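Local coordinates for nickel ABC transporter (Nickel-binding protein) (Bacillus halodurans, PDB 3T66) that probably serves as the extracellular solute-binding component of an ABC importer, with nickel or peptides as the likely cargo, at residues T241-M246 against H451-H456; V413-L418 against A442-E447; L291-S296 against K436-A441; Y397-Y402 against G420-L425; V233-T238 against S458-Y463. All coordinates share one frame; numbering follows the deposited sequence.

Contact 1. Residues T241-M246 against H451-H456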
# COMPACT_ATOMS: atom_id res chain seq x y z
N THR A 241 -2.08 2.57 -6.42
CA THR A 241 -2.63 3.54 -7.33
C THR A 241 -2.76 2.83 -8.65
O THR A 241 -1.87 2.06 -9.02
CB THR A 241 -1.70 4.80 -7.46
OG1 THR A 241 -1.78 5.58 -6.26
CG2 THR A 241 -2.12 5.73 -8.63
N HIS A 242 -3.88 3.07 -9.34
CA HIS A 242 -3.96 2.57 -10.70
C HIS A 242 -3.49 3.60 -11.67
O HIS A 242 -3.73 4.78 -11.48
CB HIS A 242 -5.38 2.16 -11.07
CG HIS A 242 -5.86 0.99 -10.30
ND1 HIS A 242 -5.01 0.00 -9.86
CD2 HIS A 242 -7.10 0.67 -9.85
CE1 HIS A 242 -5.71 -0.91 -9.20
NE2 HIS A 242 -6.98 -0.53 -9.18
N ASN A 243 -2.84 3.16 -12.73
CA ASN A 243 -2.44 4.08 -13.77
C ASN A 243 -2.39 3.45 -15.13
O ASN A 243 -2.36 2.22 -15.28
CB ASN A 243 -1.05 4.62 -13.45
CG ASN A 243 -0.01 3.52 -13.35
OD1 ASN A 243 0.19 2.74 -14.28
ND2 ASN A 243 0.66 3.45 -12.20
N LEU A 244 -2.34 4.31 -16.13
CA LEU A 244 -1.82 3.92 -17.45
C LEU A 244 -0.31 4.12 -17.45
O LEU A 244 0.16 5.25 -17.58
CB LEU A 244 -2.43 4.77 -18.57
CG LEU A 244 -3.95 4.76 -18.75
CD1 LEU A 244 -4.36 5.61 -19.93
CD2 LEU A 244 -4.35 3.35 -18.93
N THR A 245 0.44 3.04 -17.30
CA THR A 245 1.88 3.11 -17.50
C THR A 245 2.21 3.19 -19.00
O THR A 245 1.79 2.31 -19.77
CB THR A 245 2.58 1.90 -16.88
OG1 THR A 245 2.41 1.92 -15.46
CG2 THR A 245 4.08 1.88 -17.23
N MET A 246 2.98 4.20 -19.40
CA MET A 246 3.37 4.48 -20.80
C MET A 246 4.69 3.85 -21.24
O MET A 246 5.51 3.50 -20.40
CB MET A 246 3.47 5.99 -21.00
CG MET A 246 2.22 6.68 -20.53
SD MET A 246 2.36 8.44 -20.64
CE MET A 246 0.67 8.95 -20.34
N HIS A 451 3.59 9.29 -16.26
CA HIS A 451 2.53 8.33 -16.58
C HIS A 451 1.19 8.95 -16.28
O HIS A 451 1.11 10.12 -15.94
CB HIS A 451 2.70 7.06 -15.81
CG HIS A 451 4.00 6.37 -16.05
ND1 HIS A 451 4.30 5.74 -17.24
CD2 HIS A 451 5.07 6.16 -15.23
CE1 HIS A 451 5.49 5.16 -17.14
NE2 HIS A 451 5.98 5.40 -15.93
N SER A 452 0.11 8.20 -16.41
CA SER A 452 -1.16 8.80 -16.09
C SER A 452 -1.68 8.10 -14.89
O SER A 452 -1.87 6.90 -14.93
CB SER A 452 -2.17 8.65 -17.24
OG SER A 452 -3.32 9.47 -17.01
N PHE A 453 -1.93 8.85 -13.82
CA PHE A 453 -2.42 8.22 -12.61
C PHE A 453 -3.90 8.40 -12.50
O PHE A 453 -4.39 9.52 -12.46
CB PHE A 453 -1.66 8.72 -11.38
CG PHE A 453 -0.23 8.38 -11.43
CD1 PHE A 453 0.19 7.09 -11.10
CD2 PHE A 453 0.69 9.29 -11.91
CE1 PHE A 453 1.54 6.71 -11.18
CE2 PHE A 453 2.04 8.94 -12.02
CZ PHE A 453 2.47 7.64 -11.65
N LEU A 454 -4.59 7.25 -12.49
CA LEU A 454 -6.04 7.17 -12.55
C LEU A 454 -6.70 7.19 -11.20
O LEU A 454 -7.24 8.21 -10.78
CB LEU A 454 -6.41 5.88 -13.26
CG LEU A 454 -5.79 5.81 -14.65
CD1 LEU A 454 -5.95 4.39 -15.19
CD2 LEU A 454 -6.48 6.83 -15.53
N ILE A 455 -6.68 6.07 -10.50
CA ILE A 455 -7.33 6.04 -9.21
C ILE A 455 -6.54 5.41 -8.03
O ILE A 455 -5.46 4.79 -8.19
CB ILE A 455 -8.72 5.38 -9.28
CG1 ILE A 455 -8.60 3.89 -9.57
CG2 ILE A 455 -9.63 6.09 -10.32
CD1 ILE A 455 -9.91 3.12 -9.28
N HIS A 456 -7.11 5.61 -6.86
CA HIS A 456 -6.64 5.03 -5.64
C HIS A 456 -7.78 4.13 -5.17
O HIS A 456 -8.81 4.62 -4.71
CB HIS A 456 -6.42 6.12 -4.56
CG HIS A 456 -5.35 7.12 -4.90
ND1 HIS A 456 -4.10 6.76 -5.37
CD2 HIS A 456 -5.33 8.47 -4.79
CE1 HIS A 456 -3.37 7.84 -5.54
NE2 HIS A 456 -4.09 8.89 -5.19
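His451 reaches across from one antiparallel strand to the end of the other. Its CB lies 3.6 Å from Leu244 O, and CG, anti to the carbonyl carbon (chi1 -59°), carries the ring toward Thr245 and Met246. There ND1 accepts a nearly straight bond (167°) from Met246 N at 3.0 Å, the donor tilted from the ring plane; CE1 touches Thr245 CG2 at 3.6 Å, and CD2 packs against the hydroxyl of Tyr402. A leucine here would probably leave Met246 N without this acceptor and Thr245 CG2 without the ring beside it. Next along, Ser452 N bonds Leu244 O at 3.2 Å. On the same face as His451, Asn243 runs alongside Phe453, its amide nearly perpendicular to the ring and Asn243 ND2 3.5 Å from Phe453 CE1. A classic beta bulge sets two residues, Leu454 and Ile455, opposite the single His242: His242 O takes Leu454 N at 2.8 Å, while His242 N gives to Ile455 O at 2.6 Å. Strand 381-387 pairs with the other edge of 240-246. Helix 256-265 covers Leu244 and Met246, its Asp263 holding Ser452 OG, and helix 395-402 packs on Phe453 through Tyr397 and Tyr402.

Contact 2. Residues V413-L418 against A442-E447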
# COMPACT_ATOMS: atom_id res chain seq x y z
N VAL A 413 12.41 4.61 -19.49
CA VAL A 413 12.36 5.97 -18.90
C VAL A 413 13.74 6.39 -18.54
O VAL A 413 14.43 5.70 -17.76
CB VAL A 413 11.61 6.01 -17.55
CG1 VAL A 413 11.55 7.44 -17.03
CG2 VAL A 413 10.19 5.31 -17.60
N ASN A 414 14.17 7.54 -19.06
CA ASN A 414 15.50 8.00 -18.72
C ASN A 414 15.70 9.49 -18.88
O ASN A 414 16.25 9.97 -19.85
CB ASN A 414 16.54 7.14 -19.48
CG ASN A 414 17.91 7.79 -19.55
OD1 ASN A 414 18.49 7.83 -20.63
ND2 ASN A 414 18.43 8.28 -18.42
N ASP A 415 15.24 10.21 -17.87
CA ASP A 415 15.29 11.65 -17.88
C ASP A 415 16.30 12.11 -16.84
O ASP A 415 16.12 11.88 -15.64
CB ASP A 415 13.91 12.19 -17.56
CG ASP A 415 13.81 13.66 -17.74
OD1 ASP A 415 12.79 14.03 -18.38
OD2 ASP A 415 14.70 14.43 -17.24
N PRO A 416 17.38 12.78 -17.29
CA PRO A 416 18.52 13.06 -16.40
C PRO A 416 18.15 13.97 -15.26
O PRO A 416 18.61 13.75 -14.15
CB PRO A 416 19.56 13.70 -17.33
CG PRO A 416 19.12 13.25 -18.73
CD PRO A 416 17.63 13.27 -18.66
N GLU A 417 17.30 14.96 -15.48
CA GLU A 417 16.87 15.80 -14.35
C GLU A 417 16.27 14.95 -13.20
O GLU A 417 16.79 14.95 -12.09
CB GLU A 417 15.94 16.94 -14.80
CG GLU A 417 15.00 17.46 -13.72
CD GLU A 417 14.48 18.87 -13.97
OE1 GLU A 417 14.55 19.67 -13.01
OE2 GLU A 417 14.00 19.20 -15.09
N LEU A 418 15.21 14.20 -13.51
CA LEU A 418 14.68 13.14 -12.66
C LEU A 418 15.73 12.19 -12.05
O LEU A 418 15.81 12.04 -10.83
CB LEU A 418 13.64 12.31 -13.41
CG LEU A 418 12.80 11.33 -12.59
CD1 LEU A 418 12.19 11.99 -11.38
CD2 LEU A 418 11.68 10.80 -13.45
N ALA A 442 7.98 13.84 -7.60
CA ALA A 442 6.57 13.81 -7.90
C ALA A 442 6.24 14.96 -8.86
O ALA A 442 5.93 14.73 -10.03
CB ALA A 442 5.79 13.90 -6.66
N ALA A 443 6.37 16.20 -8.39
CA ALA A 443 6.24 17.39 -9.22
C ALA A 443 6.83 17.20 -10.63
O ALA A 443 6.22 17.48 -11.66
CB ALA A 443 6.90 18.57 -8.52
N TYR A 444 8.05 16.73 -10.68
CA TYR A 444 8.67 16.65 -11.96
C TYR A 444 7.95 15.64 -12.85
O TYR A 444 7.80 15.88 -14.05
CB TYR A 444 10.12 16.29 -11.81
CG TYR A 444 10.73 16.22 -13.13
CD1 TYR A 444 11.05 17.37 -13.81
CD2 TYR A 444 10.93 15.01 -13.74
CE1 TYR A 444 11.60 17.33 -15.07
CE2 TYR A 444 11.47 14.93 -14.99
CZ TYR A 444 11.82 16.11 -15.67
OH TYR A 444 12.39 16.05 -16.93
N ILE A 445 7.53 14.53 -12.25
CA ILE A 445 6.78 13.47 -12.94
C ILE A 445 5.40 13.95 -13.44
O ILE A 445 4.90 13.51 -14.48
CB ILE A 445 6.65 12.23 -12.03
CG1 ILE A 445 7.99 11.51 -11.94
CG2 ILE A 445 5.63 11.28 -12.56
CD1 ILE A 445 8.19 10.61 -10.68
N ASP A 446 4.80 14.86 -12.71
CA ASP A 446 3.64 15.55 -13.24
C ASP A 446 3.92 16.38 -14.49
O ASP A 446 3.27 16.16 -15.51
CB ASP A 446 3.09 16.49 -12.19
CG ASP A 446 1.67 16.87 -12.47
OD1 ASP A 446 1.32 18.10 -12.42
OD2 ASP A 446 0.91 15.89 -12.73
N GLU A 447 4.87 17.34 -14.39
CA GLU A 447 5.10 18.35 -15.42
C GLU A 447 5.35 17.63 -16.72
O GLU A 447 4.70 17.87 -17.74
CB GLU A 447 6.28 19.27 -15.08
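Tyr444 does most of the work from helix 431-447, reaching over to the start of helix 416-426. With CG anti to the backbone N (chi1 -180°), the phenol projects straight at the other segment and meets Asp415 with its hydroxyl and Glu417 with a ring face. Its OH donates to Asp415 OD1, 2.5 Å away, a bond whose length is doubtful, since the hydroxyl is crowded in the model. The carboxylate stands almost square to the phenol, 82° between planes, and OD1 lies at the ring edge. Asp415 is the N-cap of helix 416-426: OD2 also accepts a weak capping bond from Glu417 N at 3.2 Å, and one side chain thereby serves both the helix start and the tyrosine. Over one face of the ring lies Glu417 CG, a CH-pi contact displaced toward the rim, 3.7 Å from Tyr444 CE1. Leu418 CB rests 3.8 Å from Tyr444 CE2. Next in the helix, Ile445 turns its CG1 to Leu418 CD2 at 4.0 Å, and the CD1 beyond it packs on Leu398 and Tyr402 of helix 395-402.

Contact 3. Residues L291-S296 against K436-A441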
# COMPACT_ATOMS: atom_id res chain seq x y z
N LEU A 291 -0.11 12.13 2.31
CA LEU A 291 1.30 11.83 2.49
C LEU A 291 2.04 13.13 2.64
O LEU A 291 1.61 14.14 2.08
CB LEU A 291 1.84 11.04 1.31
CG LEU A 291 1.63 9.53 1.38
CD1 LEU A 291 1.70 8.94 0.01
CD2 LEU A 291 2.68 8.84 2.24
N PRO A 292 3.13 13.13 3.43
CA PRO A 292 3.85 14.37 3.66
C PRO A 292 4.57 14.88 2.40
O PRO A 292 4.89 16.05 2.31
CB PRO A 292 4.82 13.97 4.77
CG PRO A 292 5.07 12.53 4.54
CD PRO A 292 3.75 12.00 4.13
N PHE A 293 4.81 14.01 1.42
CA PHE A 293 5.54 14.38 0.20
C PHE A 293 4.71 14.39 -1.07
O PHE A 293 5.24 14.15 -2.14
CB PHE A 293 6.74 13.46 -0.02
CG PHE A 293 6.44 11.98 0.13
CD1 PHE A 293 5.83 11.27 -0.88
CD2 PHE A 293 6.81 11.29 1.29
CE1 PHE A 293 5.60 9.90 -0.74
CE2 PHE A 293 6.58 9.93 1.42
CZ PHE A 293 5.98 9.24 0.40
N ALA A 294 3.43 14.70 -0.95
CA ALA A 294 2.57 14.77 -2.11
C ALA A 294 2.40 16.23 -2.47
O ALA A 294 2.24 17.07 -1.59
CB ALA A 294 1.26 14.13 -1.81
N PRO A 295 2.46 16.54 -3.76
CA PRO A 295 2.36 17.89 -4.30
C PRO A 295 0.93 18.34 -4.21
O PRO A 295 0.03 17.49 -4.23
CB PRO A 295 2.66 17.67 -5.79
CG PRO A 295 3.41 16.43 -5.87
CD PRO A 295 2.80 15.57 -4.82
N SER A 296 0.72 19.65 -4.11
CA SER A 296 -0.60 20.18 -4.46
C SER A 296 -0.64 20.17 -6.00
O SER A 296 0.38 20.45 -6.67
CB SER A 296 -0.87 21.60 -3.87
N LYS A 436 11.48 16.07 1.03
CA LYS A 436 11.51 17.22 0.08
C LYS A 436 11.78 16.70 -1.33
O LYS A 436 11.18 17.17 -2.32
CB LYS A 436 12.50 18.35 0.48
N LEU A 437 12.68 15.73 -1.42
CA LEU A 437 13.10 15.21 -2.71
C LEU A 437 11.97 14.43 -3.43
O LEU A 437 11.78 14.58 -4.63
CB LEU A 437 14.35 14.38 -2.54
CG LEU A 437 15.50 15.30 -2.14
CD1 LEU A 437 16.51 14.58 -1.32
CD2 LEU A 437 16.17 15.77 -3.37
N THR A 438 11.20 13.68 -2.69
CA THR A 438 10.11 12.94 -3.26
C THR A 438 9.02 13.83 -3.85
O THR A 438 8.43 13.48 -4.84
CB THR A 438 9.54 11.97 -2.23
OG1 THR A 438 10.60 11.50 -1.41
CG2 THR A 438 8.95 10.78 -2.87
N GLU A 439 8.76 14.99 -3.25
CA GLU A 439 7.77 15.93 -3.73
C GLU A 439 8.24 16.45 -5.06
O GLU A 439 7.47 16.75 -5.91
CB GLU A 439 7.62 17.13 -2.77
CG GLU A 439 6.40 17.18 -1.82
CD GLU A 439 5.69 18.54 -1.77
OE1 GLU A 439 5.48 19.08 -2.85
OE2 GLU A 439 5.31 19.06 -0.70
N GLN A 440 9.54 16.56 -5.21
CA GLN A 440 10.13 17.13 -6.40
C GLN A 440 10.10 16.15 -7.52
O GLN A 440 9.88 16.49 -8.65
CB GLN A 440 11.58 17.44 -6.14
CG GLN A 440 11.82 18.57 -5.20
CD GLN A 440 13.27 18.89 -5.12
OE1 GLN A 440 13.76 19.37 -4.12
NE2 GLN A 440 13.96 18.62 -6.18
N ALA A 441 10.38 14.92 -7.20
CA ALA A 441 10.35 13.89 -8.18
C ALA A 441 8.88 13.75 -8.58
O ALA A 441 8.57 13.62 -9.76
CB ALA A 441 10.88 12.62 -7.59
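Phe293 O is met by two carbons of Glu439: CA, in a CA-H...O contact at 3.5 Å, and CG, at 3.3 Å. The side chain then bends at chi2 and lays its carboxylate along the loop, where OE1 comes within 3.6 Å of Pro295 CA, and CD lies 3.8 Å from Ala294 O; these are packing contacts, without a hydrogen bond between the two segments. The loop bends here in a type I beta turn from Leu291 to Ala294, with Pro292 and Phe293 at its two central positions, and so presents the phenyl ring and the carbonyl of Phe293 together to the side of helix 431-447. Set between the backbone N and the carbonyl carbon (chi1 47°), Phe293 CG holds its ring against Thr438. The methyl CG2 of Thr438 sits over one face, 4.2 Å from the centroid and 28° off the normal, a CH-pi contact whose nearest ring atom is CD1. Thr438 OG1 bonds instead to Arg434 O, one turn back in its own helix, which is consistent with the rotation that turns the methyl to the phenyl. Phe287 meets the Phe293 ring edge-to-face. Further along the loop, Pro295 CG approaches Glu439 O at 4.1 Å and also packs on Ala442.

Contact 4. Residues Y397-Y402 against G420-L425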
# COMPACT_ATOMS: atom_id res chain seq x y z
N TYR A 397 9.82 2.66 -4.88
CA TYR A 397 8.97 2.79 -6.06
C TYR A 397 9.63 3.63 -7.15
O TYR A 397 9.65 3.27 -8.35
CB TYR A 397 7.67 3.44 -5.67
CG TYR A 397 6.92 3.98 -6.83
CD1 TYR A 397 6.32 3.13 -7.75
CD2 TYR A 397 6.79 5.37 -7.01
CE1 TYR A 397 5.57 3.61 -8.83
CE2 TYR A 397 6.06 5.90 -8.10
CZ TYR A 397 5.43 5.01 -9.01
OH TYR A 397 4.69 5.49 -10.09
N LEU A 398 10.15 4.76 -6.72
CA LEU A 398 10.57 5.76 -7.66
C LEU A 398 11.76 5.22 -8.34
O LEU A 398 11.81 5.17 -9.56
CB LEU A 398 10.93 7.05 -6.96
CG LEU A 398 9.74 7.88 -6.57
CD1 LEU A 398 10.21 8.99 -5.65
CD2 LEU A 398 9.05 8.43 -7.77
N ASN A 399 12.72 4.78 -7.55
CA ASN A 399 13.88 4.22 -8.15
C ASN A 399 13.50 3.09 -9.13
O ASN A 399 13.96 3.07 -10.29
CB ASN A 399 14.85 3.73 -7.11
CG ASN A 399 16.22 3.56 -7.68
OD1 ASN A 399 17.02 4.51 -7.72
ND2 ASN A 399 16.50 2.35 -8.15
N ALA A 400 12.64 2.18 -8.68
CA ALA A 400 12.29 1.04 -9.49
C ALA A 400 11.65 1.46 -10.81
O ALA A 400 11.90 0.85 -11.86
CB ALA A 400 11.40 0.12 -8.73
N THR A 401 10.85 2.51 -10.80
CA THR A 401 10.04 2.77 -11.99
C THR A 401 10.60 3.86 -12.93
O THR A 401 10.20 3.97 -14.12
CB THR A 401 8.61 3.09 -11.54
OG1 THR A 401 8.21 2.08 -10.59
CG2 THR A 401 7.67 3.09 -12.70
N TYR A 402 11.56 4.63 -12.42
CA TYR A 402 11.98 5.84 -13.09
C TYR A 402 13.46 5.92 -13.34
O TYR A 402 13.89 6.52 -14.30
CB TYR A 402 11.53 7.04 -12.28
CG TYR A 402 10.04 7.14 -12.24
CD1 TYR A 402 9.32 7.52 -13.39
CD2 TYR A 402 9.33 6.86 -11.07
CE1 TYR A 402 7.95 7.62 -13.38
CE2 TYR A 402 7.95 6.95 -11.04
CZ TYR A 402 7.26 7.34 -12.21
OH TYR A 402 5.89 7.44 -12.22
N GLY A 420 18.54 12.84 -11.63
CA GLY A 420 19.25 13.72 -10.71
C GLY A 420 18.69 13.53 -9.30
O GLY A 420 19.41 13.23 -8.34
N ILE A 421 17.38 13.70 -9.20
CA ILE A 421 16.74 13.76 -7.92
C ILE A 421 16.84 12.40 -7.28
O ILE A 421 17.27 12.28 -6.13
CB ILE A 421 15.29 14.20 -8.07
CG1 ILE A 421 15.24 15.54 -8.81
CG2 ILE A 421 14.69 14.37 -6.70
CD1 ILE A 421 13.86 15.98 -9.21
N ILE A 422 16.49 11.38 -8.04
CA ILE A 422 16.45 10.02 -7.48
C ILE A 422 17.81 9.67 -6.93
O ILE A 422 17.92 9.18 -5.82
CB ILE A 422 15.86 8.95 -8.45
CG1 ILE A 422 14.40 9.29 -8.75
CG2 ILE A 422 16.03 7.53 -7.86
CD1 ILE A 422 13.85 8.74 -10.07
N ASP A 423 18.84 10.02 -7.68
CA ASP A 423 20.20 9.97 -7.16
C ASP A 423 20.42 10.65 -5.78
O ASP A 423 20.91 9.98 -4.85
CB ASP A 423 21.18 10.51 -8.20
CG ASP A 423 21.36 9.57 -9.38
OD1 ASP A 423 20.73 8.49 -9.34
OD2 ASP A 423 22.12 9.90 -10.33
N GLU A 424 20.09 11.93 -5.61
CA GLU A 424 20.32 12.53 -4.28
C GLU A 424 19.51 11.72 -3.31
O GLU A 424 20.03 11.31 -2.26
CB GLU A 424 19.99 14.04 -4.14
N LEU A 425 18.25 11.45 -3.70
CA LEU A 425 17.29 10.76 -2.83
C LEU A 425 17.87 9.46 -2.33
O LEU A 425 17.72 9.21 -1.15
CB LEU A 425 15.92 10.54 -3.46
CG LEU A 425 14.90 9.83 -2.56
CD1 LEU A 425 14.52 10.63 -1.37
CD2 LEU A 425 13.63 9.39 -3.28
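Ile422 is turned with CG1 anti to the carbonyl carbon (chi1 -64°) and CG2 anti to the backbone N, which splits its two branches between different residues of helix 395-402. The longer branch ends in CD1, 3.6 Å from Tyr402 CB, with Leu398 O also near it at 4.1 Å. The shorter branch, CG2, lies beside the side chain of Asn399, whose own CG is anti to the backbone N (chi1 -161°) and swings the amide toward helix 416-426. The amide oxygen OD1 borders this methyl, but its polar partner is Asn426 ND2, beyond the segment, which ties the end of helix 416-426 to Asn399. One turn on from Ile422, Leu425 offers CD2 to Leu398 CD1 at 4.2 Å, the two leucines meeting at about a right angle. The axes of the two short segments approach to 10.3 Å, at 143°: plain antiparallel helix-helix packing, with helix 395-402 between helix 416-426 and strand 451-464. Within the first helix, Tyr397 O is gripped from opposite faces of its carbonyl plane by Thr401 N and by Thr401 OG1, the latter at 2.9 Å. The hydroxyls of Tyr397 and Tyr402 are bonded, OH to OH, at 3.1 Å, holding both phenols together on the side toward the strand. Between these two segments the joining is done by aliphatic carbons, those of Ile422, Leu398 and Leu425 and the CB of Tyr402, with the nearby amide bonded outside them; the fit therefore depends on shape and burial more than on directed polar bonds.

Contact 5. Residues V233-T238 against S458-Y463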
# COMPACT_ATOMS: atom_id res chain seq x y z
N VAL A 233 -20.72 1.78 6.73
CA VAL A 233 -19.57 1.31 6.00
C VAL A 233 -18.59 2.46 5.85
O VAL A 233 -18.93 3.52 5.38
CB VAL A 233 -19.96 0.78 4.64
CG1 VAL A 233 -21.03 1.64 4.04
CG2 VAL A 233 -18.77 0.72 3.73
N GLU A 234 -17.37 2.27 6.32
CA GLU A 234 -16.36 3.26 6.07
C GLU A 234 -15.58 2.80 4.85
O GLU A 234 -15.62 1.60 4.52
CB GLU A 234 -15.43 3.39 7.26
CG GLU A 234 -15.88 4.40 8.27
CD GLU A 234 -15.16 4.24 9.60
OE1 GLU A 234 -15.82 4.38 10.67
OE2 GLU A 234 -13.92 3.96 9.57
N ALA A 235 -14.88 3.72 4.18
CA ALA A 235 -13.84 3.34 3.18
C ALA A 235 -12.63 4.24 3.29
O ALA A 235 -12.76 5.38 3.66
CB ALA A 235 -14.41 3.37 1.78
N THR A 236 -11.46 3.72 3.00
CA THR A 236 -10.27 4.54 3.05
C THR A 236 -9.37 4.32 1.88
O THR A 236 -9.31 3.27 1.31
CB THR A 236 -9.45 4.28 4.29
OG1 THR A 236 -8.35 5.18 4.32
CG2 THR A 236 -8.90 2.92 4.26
N GLU A 237 -8.66 5.36 1.55
CA GLU A 237 -7.64 5.37 0.55
C GLU A 237 -6.50 4.46 0.98
O GLU A 237 -6.14 4.44 2.12
CB GLU A 237 -7.19 6.82 0.52
CG GLU A 237 -8.32 7.74 0.96
CD GLU A 237 -8.06 8.55 2.21
OE1 GLU A 237 -6.88 8.85 2.47
OE2 GLU A 237 -9.03 8.91 2.91
N THR A 238 -5.93 3.71 0.04
CA THR A 238 -4.85 2.75 0.27
C THR A 238 -3.59 3.27 -0.39
O THR A 238 -3.62 4.33 -0.91
CB THR A 238 -5.21 1.39 -0.27
N SER A 458 -10.08 1.93 -2.78
CA SER A 458 -10.39 1.98 -1.34
C SER A 458 -10.45 0.67 -0.60
O SER A 458 -10.94 -0.32 -1.12
CB SER A 458 -11.71 2.70 -1.10
OG SER A 458 -11.55 4.08 -1.39
N ALA A 459 -9.92 0.67 0.61
CA ALA A 459 -10.19 -0.43 1.51
C ALA A 459 -11.52 -0.10 2.11
O ALA A 459 -11.80 1.07 2.44
CB ALA A 459 -9.15 -0.55 2.56
N VAL A 460 -12.35 -1.12 2.23
CA VAL A 460 -13.72 -0.88 2.63
C VAL A 460 -14.03 -1.73 3.82
O VAL A 460 -13.64 -2.89 3.85
CB VAL A 460 -14.70 -1.24 1.52
CG1 VAL A 460 -16.01 -0.53 1.75
CG2 VAL A 460 -14.13 -0.85 0.17
N VAL A 461 -14.71 -1.15 4.80
CA VAL A 461 -15.11 -1.86 6.01
C VAL A 461 -16.56 -1.56 6.33
O VAL A 461 -16.99 -0.41 6.30
CB VAL A 461 -14.25 -1.42 7.20
CG1 VAL A 461 -14.90 -1.78 8.52
CG2 VAL A 461 -12.96 -2.10 7.13
N ALA A 462 -17.33 -2.58 6.67
CA ALA A 462 -18.70 -2.38 7.16
C ALA A 462 -18.84 -2.91 8.59
O ALA A 462 -18.26 -3.96 8.94
CB ALA A 462 -19.71 -3.05 6.22
N TYR A 463 -19.61 -2.21 9.41
CA TYR A 463 -19.82 -2.64 10.80
C TYR A 463 -21.11 -2.14 11.45
O TYR A 463 -21.65 -1.11 11.02
CB TYR A 463 -18.64 -2.23 11.67
CG TYR A 463 -18.45 -0.75 11.93
CD1 TYR A 463 -17.42 -0.04 11.29
CD2 TYR A 463 -19.23 -0.06 12.86
CE1 TYR A 463 -17.19 1.34 11.55
CE2 TYR A 463 -19.02 1.32 13.13
CZ TYR A 463 -17.99 2.00 12.47
OH TYR A 463 -17.77 3.33 12.74
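Tyr463 OH donates to Glu234 OE1 at 3.0 Å, meeting the oxygen nearly along its C-O bond while OE1 lies at the edge of the phenol, in its plane. Carboxylate and ring stand 84° apart. Tyrosine CG sits between the backbone N and the carbonyl carbon (chi1 68°), which folds the ring back toward the neighbouring strand. On the sheet's other face Val233 CG2 touches Val460 CG1 at 3.6 Å, and Ala235 CB adds a contact to the same methyl at 4.2 Å. Beneath these side chains the strands form a regular antiparallel pair. Glu234 and Val461 are a hydrogen-bonded pair, Glu234 N to Val461 O 2.7 Å and Val461 N to Glu234 O 2.9 Å; so are Thr236 and Ala459, with Thr236 N to Ala459 O at 2.7 Å, while Ala235 and Val460 form the non-hydrogen-bonded pair between. A leucine in place of Tyr463 would probably deprive Glu234 OE1 of its phenolic partner and leave the carboxylate freer to turn. In the next shell, Thr473 OG1 bonds Glu234 OE2, so the carboxylate has a partner at each oxygen, and Trp471 meets the tyrosine ring obliquely. On its other edge, strand 451-464 bonds to Val214 and Arg216.

Contacts 1 and 5 lie on one long strand, 451-464, at successive places about 21 Å apart between centres; strands 231-237 and 240-246, consecutive in the chain, pair with it there. Contacts 2, 3 and 4 form a compact cluster, 9 to 13 Å between centres, on helices 395-402, 416-426 and 431-447 with loop 291-296. Helix 431-447 takes part in contacts 2 and 3 and leads directly into the strand. Contact 4 touches contact 1, so the helices rest on the sheet. Along the chain the partners of contacts 5, 1 and 3 come before the helical region, so the C-terminal part folds back onto earlier strands and a loop.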